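Ferritin (Mycoplasma penetrans, PDB 7DIE) forms a 24-subunit shell that probably oxidises and stores iron, with ferric ions bound at an atypical ferroxidase centre. Local coordinates at residues N28-L33 / A47-M52; L40-V45 / I157-I162; K100-V105 / E137-I142; S143-Y148 / N161-K166. One frame throughout, in Å; residues are numbered along the deposited sequence.

Interaction 1: N28-L33 / A47-M52; sequences NLYFHL and AFFVKM
Tyr30 and Phe49, their CA atoms 5.2 Å apart, mark the centre of the contact where segments 28-33 and 47-52 run nearly antiparallel (162°), with axes 7.9 Å apart. Phe49 carries most of the packing. Its CB lies against the backbone O of Tyr30 (3.3 Å), and CG swings beside its own backbone N (chi1 -83°), which turns the ring toward Leu33. Leu33 CB sits almost on the ring normal, 3.9 Å from the centroid of Phe49, a CH-pi contact over the face; Leu33 CD1 reaches farther along, to CE1 and CZ. The opposite face of the Phe49 ring is backed by CD2 of Phe48. Tyr30 meets Phe49 obliquely, their planes 34° apart, and Tyr30 CD1 comes within 3.9 Å of Phe49 CD1. This is neighbouring-helix packing in the four-helix bundle of ferritins: helices 10-39 and 43-70 form an antiparallel hairpin, with helices 91-118 and 122-150 packing on its inner side. Tyr30 CD2 also lies 3.7 Å from Met52 CB, beyond which the bent Met52 chain turns toward Phe48 and rests on the face of its ring. On the other flank Phe31 CE1 comes to the backbone O of Val50 (3.8 Å), and Tyr20 and Met69 of a second subunit pack on this pair. The hydroxyl of Tyr30 leaves the interface to hydrogen-bond Glu102.

Interaction 2: L40-V45 / I157-I162; sequences LGYDNV and INIENI
Glu160, Tyr42 and Ile159 bury the most surface here, and Glu160 does so with its carboxylate pushed into the first turn of helix 43-70. The Glu160 side chain bends at chi2 (-69°), bringing both oxygens to backbone N-H groups: OE1 accepts from Asn44 N at 2.7 Å and OE2 from Val45 N at 3.2 Å, each through its syn lone pair and nearly straight. Paired bonds of this kind should fix the carboxylate's rotation, and the start of the helix probably favours its charge. Asn44 answers in the other direction, its ND2 giving a bond to the backbone O of Glu160 at 2.9 Å from well above the carbonyl plane. The turn before it, where helix 10-39 ends, is a Schellman motif at Gly41, after which Tyr42 takes the N-cap position. Helix 156-164 is the short fifth helix that ferritins add to the four-helix bundle, and copies from two other subunits pack on it. The Tyr42 ring stands steeply to the carboxylate, with OE2 of Glu160 near its plane at the edge. Ile159 CG2 closes the apolar side, 3.9 Å from both Tyr42 CE2 and Val45 CG2.

Interaction 3: K100-V105 / E137-I142; sequences KMESKV and EDLEEI. With FE (Fe (III) ion), chain G; FE (Fe (III) ion), chain H.
Glu102 reaches across from segment 100-105 to lie along the helix turn formed by Asp138, Leu139 and Ile142, and most of its contact is made by methylenes. The backbones run antiparallel (168°), 9.3 Å apart at the axes. Glu102 CG stands anti to its backbone N (chi1 -162°) and the chain then bends at chi2, which lays CG 3.7 Å from the backbone CA of Leu139 and brings the carboxylate alongside Asp138. Ile142 points its CD1 tip at this bend, 3.6 Å from Glu102 CB, while Leu139 presents CD1 to the same CB and to the backbone N of Ser103.

At the polar end, Glu102 OE2 packs on the CB of Asp138 (3.5 Å), and the two carboxylates have their planes at right angles. Their nearest oxygens, OE2 of Glu102 and OD2 of Asp138, are 4.1 Å apart. Lys56 of helix 43-70 is salt-bridged to Glu102 OE2 and hydrogen-bonded to Asp138 OD2, so the pair share a cation; Glu102 OE1 is held by Tyr30. Asp138 keeps CG beside its own backbone N (chi1 -72°), which puts both oxygens at the iron ions. One ferric ion is chelated by OD1 (2.5 Å) and OD2 (2.4 Å), and OD1 also binds the second ion at 2.6 Å. Glu102 thus stands in the second shell, linked through Lys56 to the ligand. With Asp55, His60 and Asp134 contributing ligands, this is a carboxylate-bridged two-iron site inside a ferritin four-helix bundle, consistent with its ferroxidase centre.

Interaction 4: S143-Y148 / N161-K166; sequences SDVWTY and NIVGKK. With FE (Fe (III) ion), chain N.
Tyr148 and Ile162 form the apolar centre: the methyl CG2 of Ile162 lies over the ring face, 4.0 Å from the centroid and 28° off the normal, a CH-pi contact. With CG1 anti to the backbone N (chi1 -168°), CG2 is forced between that N and the carbonyl carbon, while CG1 and CD1 run on across the same face, CD1 lying 3.8 Å from Tyr148 CE1. The opposite face of the Tyr148 ring is covered by the backbone O of Asp144. Beside this, Val163 CG2 stands at the ring edge and meets Val145 CG1 at 3.9 Å, their side chains nearly perpendicular; Phe48 packs on both valines. Lys166 is modelled in two conformers, so its packing on Val145 CG2 is less certain; in one, its NZ salt-bridges Glu141 and lies 4.3 Å from Asp144 OD2, opposite charges beyond a salt bridge. At the outer edge Asp144 OD1 binds a ferric ion at 1.9 Å; two waters also bind the ion, one of them hydrogen-bonded to Thr147 OG1 (2.9 Å). Lys38 of a neighbouring subunit also hydrogen-bonds OD1. Apolar packing therefore joins helices 122-150 and 156-164, while the charged rim offers a carboxylate to iron beside a subunit interface.

Interactions 1 and 3 lie in the four-helix bundle, centres about 12 Å apart, and join helix 10-39 to 43-70 and helix 91-118 to 122-150; Tyr30 and Glu102 connect them directly. Interactions 2 and 4 sit at the end of the bundle, centres about 9 Å apart, and share Asn161 and Ile162 of the short helix 156-164. Along the chain, interaction 3 is nested within the loop closed by interaction 2, whose segments alternate with those of interaction 1. Interactions 3 and 4 follow one another on helix 122-150, joined by the Glu141-Lys166 salt bridge. Helix 122-150 thus bears Asp138 at the buried two-iron site and Asp144 at an iron beside a subunit interface.

Interaction 1: N28-L33 / A47-M52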
# COMPACT_ATOMS: atom_id res chain seq x y z
N ASN A 28 -27.60 30.92 26.56
CA ASN A 28 -27.42 32.36 26.65
C ASN A 28 -26.67 32.75 27.91
O ASN A 28 -25.80 33.62 27.87
CB ASN A 28 -28.79 33.06 26.61
CG ASN A 28 -29.37 33.10 25.21
OD1 ASN A 28 -28.62 33.04 24.23
ND2 ASN A 28 -30.70 33.23 25.10
N LEU A 29 -27.03 32.15 29.05
CA LEU A 29 -26.30 32.44 30.28
C LEU A 29 -24.84 32.00 30.18
O LEU A 29 -23.93 32.75 30.57
CB LEU A 29 -26.99 31.76 31.48
CG LEU A 29 -26.20 31.98 32.78
CD1 LEU A 29 -26.22 33.45 33.21
CD2 LEU A 29 -26.68 31.07 33.90
N TYR A 30 -24.60 30.82 29.62
CA TYR A 30 -23.22 30.31 29.57
C TYR A 30 -22.34 31.16 28.66
O TYR A 30 -21.15 31.38 28.97
CB TYR A 30 -23.20 28.83 29.13
CG TYR A 30 -23.95 27.93 30.10
CD1 TYR A 30 -24.15 28.32 31.42
CD2 TYR A 30 -24.49 26.70 29.69
CE1 TYR A 30 -24.86 27.51 32.32
CE2 TYR A 30 -25.19 25.88 30.58
CZ TYR A 30 -25.37 26.30 31.90
OH TYR A 30 -26.07 25.53 32.81
N PHE A 31 -22.87 31.66 27.55
CA PHE A 31 -22.05 32.54 26.73
C PHE A 31 -21.77 33.85 27.45
O PHE A 31 -20.67 34.40 27.35
CB PHE A 31 -22.72 32.77 25.37
CG PHE A 31 -22.73 31.55 24.48
CD1 PHE A 31 -21.54 30.88 24.19
CD2 PHE A 31 -23.92 31.05 23.98
CE1 PHE A 31 -21.53 29.75 23.38
CE2 PHE A 31 -23.93 29.92 23.18
CZ PHE A 31 -22.72 29.26 22.88
N HIS A 32 -22.76 34.37 28.19
CA HIS A 32 -22.50 35.53 29.05
C HIS A 32 -21.42 35.21 30.08
O HIS A 32 -20.44 35.96 30.23
CB HIS A 32 -23.81 35.96 29.73
CG HIS A 32 -23.62 36.99 30.81
ND1 HIS A 32 -23.25 38.29 30.54
CD2 HIS A 32 -23.75 36.90 32.15
CE1 HIS A 32 -23.15 38.96 31.68
NE2 HIS A 32 -23.46 38.14 32.67
N LEU A 33 -21.57 34.09 30.78
CA LEU A 33 -20.62 33.70 31.82
C LEU A 33 -19.24 33.43 31.24
O LEU A 33 -18.23 33.59 31.94
CB LEU A 33 -21.14 32.48 32.57
CG LEU A 33 -22.40 32.74 33.42
CD1 LEU A 33 -22.71 31.53 34.30
CD2 LEU A 33 -22.25 34.01 34.26
N ALA A 47 -13.59 29.06 28.37
CA ALA A 47 -13.72 28.07 27.30
C ALA A 47 -14.68 26.96 27.68
O ALA A 47 -15.42 26.44 26.83
CB ALA A 47 -12.34 27.49 26.96
N PHE A 48 -14.67 26.57 28.96
CA PHE A 48 -15.65 25.61 29.46
C PHE A 48 -17.07 26.10 29.23
O PHE A 48 -17.94 25.33 28.81
CB PHE A 48 -15.38 25.38 30.95
CG PHE A 48 -16.45 24.59 31.65
CD1 PHE A 48 -16.49 23.21 31.55
CD2 PHE A 48 -17.40 25.23 32.44
CE1 PHE A 48 -17.48 22.47 32.19
CE2 PHE A 48 -18.40 24.50 33.08
CZ PHE A 48 -18.44 23.12 32.96
N PHE A 49 -17.34 27.37 29.53
CA PHE A 49 -18.69 27.87 29.33
C PHE A 49 -19.03 27.94 27.85
O PHE A 49 -20.18 27.69 27.47
CB PHE A 49 -18.86 29.22 30.01
CG PHE A 49 -19.17 29.11 31.47
CD1 PHE A 49 -20.32 28.44 31.89
CD2 PHE A 49 -18.30 29.62 32.42
CE1 PHE A 49 -20.59 28.31 33.25
CE2 PHE A 49 -18.57 29.49 33.78
CZ PHE A 49 -19.72 28.83 34.19
N VAL A 50 -18.05 28.25 27.00
CA VAL A 50 -18.34 28.23 25.56
C VAL A 50 -18.71 26.82 25.13
O VAL A 50 -19.64 26.62 24.33
CB VAL A 50 -17.14 28.77 24.76
CG1 VAL A 50 -17.37 28.52 23.27
CG2 VAL A 50 -16.96 30.26 25.01
N LYS A 51 -17.99 25.82 25.65
CA LYS A 51 -18.30 24.44 25.32
C LYS A 51 -19.70 24.06 25.79
O LYS A 51 -20.46 23.43 25.05
CB LYS A 51 -17.27 23.51 25.93
CG LYS A 51 -17.54 22.01 25.69
CD LYS A 51 -16.63 21.14 26.54
CE LYS A 51 -17.12 19.68 26.59
NZ LYS A 51 -16.15 18.76 27.27
N MET A 52 -20.06 24.46 27.01
CA MET A 52 -21.39 24.12 27.53
C MET A 52 -22.49 24.77 26.70
O MET A 52 -23.48 24.12 26.36
CB MET A 52 -21.51 24.55 29.00
CG MET A 52 -20.59 23.83 29.98
SD MET A 52 -20.80 22.04 30.01
CE MET A 52 -22.45 21.88 30.69

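Interaction 2: L40-V45 / I157-I162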
# COMPACT_ATOMS: atom_id res chain seq x y z
N LEU A 40 -12.53 38.08 34.28
CA LEU A 40 -12.01 37.83 35.62
C LEU A 40 -10.66 37.15 35.61
O LEU A 40 -10.07 36.95 36.68
CB LEU A 40 -13.00 36.98 36.42
CG LEU A 40 -14.30 37.67 36.85
CD1 LEU A 40 -15.29 36.64 37.41
CD2 LEU A 40 -14.02 38.78 37.86
N GLY A 41 -10.15 36.77 34.43
CA GLY A 41 -8.84 36.15 34.32
C GLY A 41 -8.84 34.66 34.12
O GLY A 41 -7.77 34.05 34.18
N TYR A 42 -10.00 34.04 33.87
CA TYR A 42 -10.15 32.59 33.82
C TYR A 42 -10.41 32.16 32.37
O TYR A 42 -11.54 31.90 31.98
CB TYR A 42 -11.28 32.13 34.75
CG TYR A 42 -10.93 32.32 36.21
CD1 TYR A 42 -11.17 33.54 36.86
CD2 TYR A 42 -10.34 31.30 36.94
CE1 TYR A 42 -10.84 33.72 38.20
CE2 TYR A 42 -10.01 31.46 38.27
CZ TYR A 42 -10.25 32.67 38.90
OH TYR A 42 -9.90 32.79 40.23
N ASP A 43 -9.33 32.08 31.59
CA ASP A 43 -9.44 31.69 30.18
C ASP A 43 -10.04 30.29 30.00
O ASP A 43 -10.85 30.07 29.09
CB ASP A 43 -8.06 31.77 29.52
CG ASP A 43 -8.10 31.54 28.02
OD1 ASP A 43 -8.58 32.44 27.29
OD2 ASP A 43 -7.65 30.46 27.56
N ASN A 44 -9.64 29.32 30.83
CA ASN A 44 -10.13 27.95 30.66
C ASN A 44 -11.57 27.80 31.16
O ASN A 44 -12.37 27.07 30.56
CB ASN A 44 -9.21 26.96 31.37
CG ASN A 44 -7.97 26.65 30.57
OD1 ASN A 44 -7.93 26.82 29.36
ND2 ASN A 44 -6.92 26.20 31.26
N VAL A 45 -11.91 28.44 32.28
CA VAL A 45 -13.30 28.46 32.70
C VAL A 45 -14.16 29.10 31.61
O VAL A 45 -15.27 28.63 31.31
CB VAL A 45 -13.46 29.19 34.04
CG1 VAL A 45 -14.94 29.20 34.45
CG2 VAL A 45 -12.63 28.50 35.11
N ILE A 157 -4.56 29.62 39.40
CA ILE A 157 -3.85 28.68 38.53
C ILE A 157 -4.35 27.26 38.75
O ILE A 157 -4.54 26.51 37.78
CB ILE A 157 -2.33 28.82 38.75
CG1 ILE A 157 -1.86 30.20 38.28
CG2 ILE A 157 -1.58 27.74 37.97
CD1 ILE A 157 -0.36 30.41 38.46
N ASN A 158 -4.64 26.88 39.96
CA ASN A 158 -5.17 25.57 40.23
C ASN A 158 -6.49 25.38 39.48
O ASN A 158 -6.70 24.41 38.84
CB ASN A 158 -5.47 25.39 41.72
CG ASN A 158 -4.25 25.45 42.61
OD1 ASN A 158 -3.17 25.03 42.26
ND2 ASN A 158 -4.46 25.90 43.79
N ILE A 159 -7.38 26.35 39.61
CA ILE A 159 -8.68 26.28 38.96
C ILE A 159 -8.51 26.16 37.45
O ILE A 159 -9.13 25.30 36.80
CB ILE A 159 -9.53 27.51 39.33
CG1 ILE A 159 -9.94 27.45 40.80
CG2 ILE A 159 -10.75 27.66 38.40
CD1 ILE A 159 -10.46 28.80 41.32
N GLU A 160 -7.69 27.04 36.88
CA GLU A 160 -7.46 27.04 35.44
C GLU A 160 -6.87 25.71 34.96
O GLU A 160 -7.27 25.18 33.92
CB GLU A 160 -6.53 28.20 35.08
CG GLU A 160 -7.27 29.53 35.00
CD GLU A 160 -8.20 29.56 33.79
OE1 GLU A 160 -7.72 29.73 32.66
OE2 GLU A 160 -9.42 29.39 33.98
N ASN A 161 -5.93 25.19 35.70
CA ASN A 161 -5.33 23.94 35.34
C ASN A 161 -6.31 22.78 35.31
O ASN A 161 -6.32 22.05 34.39
CB ASN A 161 -4.18 23.59 36.28
CG ASN A 161 -2.91 24.31 35.94
OD1 ASN A 161 -2.04 24.39 36.74
ND2 ASN A 161 -2.81 24.81 34.78
N ILE A 162 -7.10 22.62 36.34
CA ILE A 162 -7.98 21.45 36.37
C ILE A 162 -9.16 21.62 35.41
O ILE A 162 -9.59 20.65 34.77
CB ILE A 162 -8.45 21.14 37.81
CG1 ILE A 162 -9.12 19.76 37.87
CG2 ILE A 162 -9.40 22.21 38.34
CD1 ILE A 162 -9.02 19.10 39.22

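Interaction 3: K100-V105 / E137-I142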
# COMPACT_ATOMS: atom_id res chain seq x y z
N LYS A 100 -27.15 27.02 39.47
CA LYS A 100 -28.59 27.27 39.57
C LYS A 100 -29.27 27.07 38.22
O LYS A 100 -30.36 26.49 38.15
CB LYS A 100 -28.86 28.69 40.08
CG LYS A 100 -28.53 28.92 41.53
CD LYS A 100 -28.71 30.39 41.91
CE LYS A 100 -27.79 30.76 43.07
NZ LYS A 100 -27.53 32.22 43.15
N MET A 101 -28.64 27.53 37.15
CA MET A 101 -29.24 27.43 35.83
C MET A 101 -29.35 25.98 35.39
O MET A 101 -30.41 25.54 34.94
CB MET A 101 -28.40 28.21 34.82
CG MET A 101 -28.89 28.09 33.39
SD MET A 101 -30.36 29.12 33.16
CE MET A 101 -31.62 27.93 32.73
N GLU A 102 -28.25 25.22 35.48
CA GLU A 102 -28.32 23.84 35.01
C GLU A 102 -29.27 23.02 35.86
O GLU A 102 -29.96 22.12 35.36
CB GLU A 102 -26.92 23.20 35.00
CG GLU A 102 -26.85 21.96 34.15
CD GLU A 102 -27.26 22.21 32.70
OE1 GLU A 102 -26.78 23.19 32.10
OE2 GLU A 102 -28.04 21.42 32.16
N SER A 103 -29.34 23.33 37.15
CA SER A 103 -30.31 22.63 37.99
C SER A 103 -31.73 22.91 37.51
O SER A 103 -32.57 22.00 37.52
CB SER A 103 -30.10 23.02 39.45
OG SER A 103 -31.08 22.39 40.25
N LYS A 104 -32.00 24.13 37.03
CA LYS A 104 -33.33 24.40 36.48
C LYS A 104 -33.56 23.69 35.16
O LYS A 104 -34.70 23.29 34.87
CB LYS A 104 -33.55 25.90 36.30
CG LYS A 104 -33.62 26.68 37.61
CD LYS A 104 -33.72 28.19 37.35
CE LYS A 104 -33.76 28.99 38.65
NZ LYS A 104 -34.89 28.61 39.56
N VAL A 105 -32.53 23.55 34.32
CA VAL A 105 -32.67 22.74 33.11
C VAL A 105 -33.12 21.33 33.49
O VAL A 105 -34.05 20.78 32.90
CB VAL A 105 -31.35 22.69 32.31
CG1 VAL A 105 -31.51 21.73 31.12
CG2 VAL A 105 -30.93 24.04 31.85
N GLU A 137 -25.50 14.36 33.08
CA GLU A 137 -24.12 14.66 32.66
C GLU A 137 -23.83 16.15 32.74
O GLU A 137 -22.77 16.56 33.24
CB GLU A 137 -23.89 14.17 31.23
CG GLU A 137 -24.30 12.76 30.97
CD GLU A 137 -23.32 11.77 31.53
OE1 GLU A 137 -22.15 12.17 31.73
OE2 GLU A 137 -23.71 10.61 31.75
N ASP A 138 -24.73 16.98 32.23
CA ASP A 138 -24.47 18.42 32.21
C ASP A 138 -24.43 18.98 33.63
O ASP A 138 -23.59 19.84 33.93
CB ASP A 138 -25.53 19.16 31.39
CG ASP A 138 -25.38 18.93 29.90
OD1 ASP A 138 -24.43 18.22 29.50
OD2 ASP A 138 -26.23 19.42 29.13
N LEU A 139 -25.34 18.55 34.50
CA LEU A 139 -25.29 19.04 35.87
C LEU A 139 -24.01 18.56 36.56
O LEU A 139 -23.39 19.31 37.32
CB LEU A 139 -26.54 18.60 36.64
CG LEU A 139 -26.65 19.15 38.07
CD1 LEU A 139 -26.58 20.68 38.08
CD2 LEU A 139 -27.95 18.68 38.74
N GLU A 140 -23.58 17.33 36.29
CA GLU A 140 -22.33 16.85 36.88
C GLU A 140 -21.15 17.71 36.45
O GLU A 140 -20.27 18.02 37.27
CB GLU A 140 -22.08 15.39 36.51
CG GLU A 140 -20.82 14.84 37.19
CD GLU A 140 -20.52 13.42 36.80
OE1 GLU A 140 -20.42 13.13 35.59
OE2 GLU A 140 -20.40 12.57 37.70
N GLU A 141 -21.09 18.07 35.17
CA GLU A 141 -19.98 18.88 34.66
C GLU A 141 -19.92 20.23 35.36
O GLU A 141 -18.85 20.68 35.78
CB GLU A 141 -20.13 19.08 33.15
CG GLU A 141 -19.72 17.87 32.32
CD GLU A 141 -18.38 18.10 31.64
OE1 GLU A 141 -17.33 17.75 32.23
OE2 GLU A 141 -18.37 18.65 30.52
N ILE A 142 -21.06 20.91 35.45
CA ILE A 142 -21.06 22.22 36.10
C ILE A 142 -20.81 22.06 37.59
O ILE A 142 -20.04 22.83 38.19
CB ILE A 142 -22.38 22.93 35.80
CG1 ILE A 142 -22.31 23.44 34.36
CG2 ILE A 142 -22.62 24.09 36.79
CD1 ILE A 142 -23.61 23.80 33.77
FE FE G . -25.46 18.13 27.22
FE FE H . -22.77 17.41 27.73
O HOH W 1 -24.90 16.86 25.28

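Interaction 4: S143-Y148 / N161-K166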
# COMPACT_ATOMS: atom_id res chain seq x y z
N SER A 143 -21.41 21.04 38.20
CA SER A 143 -21.18 20.73 39.61
C SER A 143 -19.71 20.47 39.91
O SER A 143 -19.19 20.92 40.95
CB SER A 143 -22.03 19.51 40.00
OG SER A 143 -21.98 19.28 41.39
N ASP A 144 -19.01 19.76 39.02
CA ASP A 144 -17.58 19.51 39.25
C ASP A 144 -16.79 20.82 39.28
O ASP A 144 -15.93 21.02 40.15
CB ASP A 144 -17.03 18.57 38.18
CG ASP A 144 -17.47 17.12 38.37
OD1 ASP A 144 -18.12 16.80 39.39
OD2 ASP A 144 -17.20 16.29 37.48
N VAL A 145 -17.06 21.72 38.32
CA VAL A 145 -16.34 22.98 38.28
C VAL A 145 -16.73 23.87 39.46
O VAL A 145 -15.89 24.58 40.02
CB VAL A 145 -16.56 23.69 36.92
CG1 VAL A 145 -15.82 25.02 36.87
CG2 VAL A 145 -16.09 22.78 35.78
N TRP A 146 -18.00 23.85 39.86
CA TRP A 146 -18.39 24.53 41.09
C TRP A 146 -17.56 24.03 42.28
O TRP A 146 -17.05 24.82 43.08
CB TRP A 146 -19.89 24.32 41.34
CG TRP A 146 -20.45 25.12 42.49
CD1 TRP A 146 -21.13 26.31 42.41
CD2 TRP A 146 -20.39 24.78 43.88
NE1 TRP A 146 -21.49 26.73 43.68
CE2 TRP A 146 -21.05 25.81 44.60
CE3 TRP A 146 -19.85 23.70 44.60
CZ2 TRP A 146 -21.16 25.80 45.99
CZ3 TRP A 146 -19.96 23.69 45.99
CH2 TRP A 146 -20.61 24.73 46.67
N THR A 147 -17.41 22.70 42.40
CA THR A 147 -16.59 22.13 43.46
C THR A 147 -15.16 22.64 43.41
O THR A 147 -14.59 23.01 44.44
CB THR A 147 -16.61 20.60 43.37
OG1 THR A 147 -17.93 20.11 43.62
CG2 THR A 147 -15.66 19.99 44.41
N TYR A 148 -14.56 22.68 42.21
CA TYR A 148 -13.18 23.15 42.12
C TYR A 148 -13.05 24.58 42.61
O TYR A 148 -12.15 24.91 43.39
CB TYR A 148 -12.64 23.06 40.69
CG TYR A 148 -12.72 21.69 40.06
CD1 TYR A 148 -12.62 20.55 40.84
CD2 TYR A 148 -12.90 21.55 38.69
CE1 TYR A 148 -12.69 19.30 40.27
CE2 TYR A 148 -12.98 20.30 38.11
CZ TYR A 148 -12.86 19.19 38.90
OH TYR A 148 -12.94 17.94 38.34
N ASN A 161 -5.93 25.19 35.70
CA ASN A 161 -5.33 23.94 35.34
C ASN A 161 -6.31 22.78 35.31
O ASN A 161 -6.32 22.05 34.39
CB ASN A 161 -4.18 23.59 36.28
CG ASN A 161 -2.91 24.31 35.94
OD1 ASN A 161 -2.04 24.39 36.74
ND2 ASN A 161 -2.81 24.81 34.78
N ILE A 162 -7.10 22.62 36.34
CA ILE A 162 -7.98 21.45 36.37
C ILE A 162 -9.16 21.62 35.41
O ILE A 162 -9.59 20.65 34.77
CB ILE A 162 -8.45 21.14 37.81
CG1 ILE A 162 -9.12 19.76 37.87
CG2 ILE A 162 -9.40 22.21 38.34
CD1 ILE A 162 -9.02 19.10 39.22
N VAL A 163 -9.67 22.84 35.26
CA VAL A 163 -10.75 23.06 34.30
C VAL A 163 -10.25 22.84 32.88
O VAL A 163 -10.99 22.34 32.03
CB VAL A 163 -11.36 24.46 34.49
CG1 VAL A 163 -12.37 24.76 33.36
CG2 VAL A 163 -12.04 24.55 35.87
N GLY A 164 -8.98 23.18 32.62
CA GLY A 164 -8.41 22.93 31.30
C GLY A 164 -8.46 21.47 30.91
O GLY A 164 -8.53 21.14 29.72
N LYS A 165 -8.45 20.57 31.89
CA LYS A 165 -8.49 19.15 31.60
C LYS A 165 -9.88 18.65 31.21
O LYS A 165 -10.02 17.49 30.80
CB LYS A 165 -7.93 18.38 32.79
CG LYS A 165 -6.42 18.60 32.89
CD LYS A 165 -5.81 18.27 34.25
CE LYS A 165 -4.31 18.05 34.09
NZ LYS A 165 -3.50 18.58 35.23
N LYS A 166 -10.91 19.50 31.29
CA LYS A 166 -12.24 19.16 30.82
C LYS A 166 -12.51 19.66 29.41
O LYS A 166 -13.61 19.46 28.89
CB LYS A 166 -13.31 19.71 31.78
CG LYS A 166 -13.07 19.36 33.24
CD LYS A 166 -14.23 19.83 34.11
CE LYS A 166 -15.19 18.69 34.43
NZ LYS A 166 -16.59 19.18 34.41
FE FE N . -17.78 15.96 41.02
O HOH W 2 -18.46 17.51 42.56
O HOH W 3 -15.93 15.72 41.32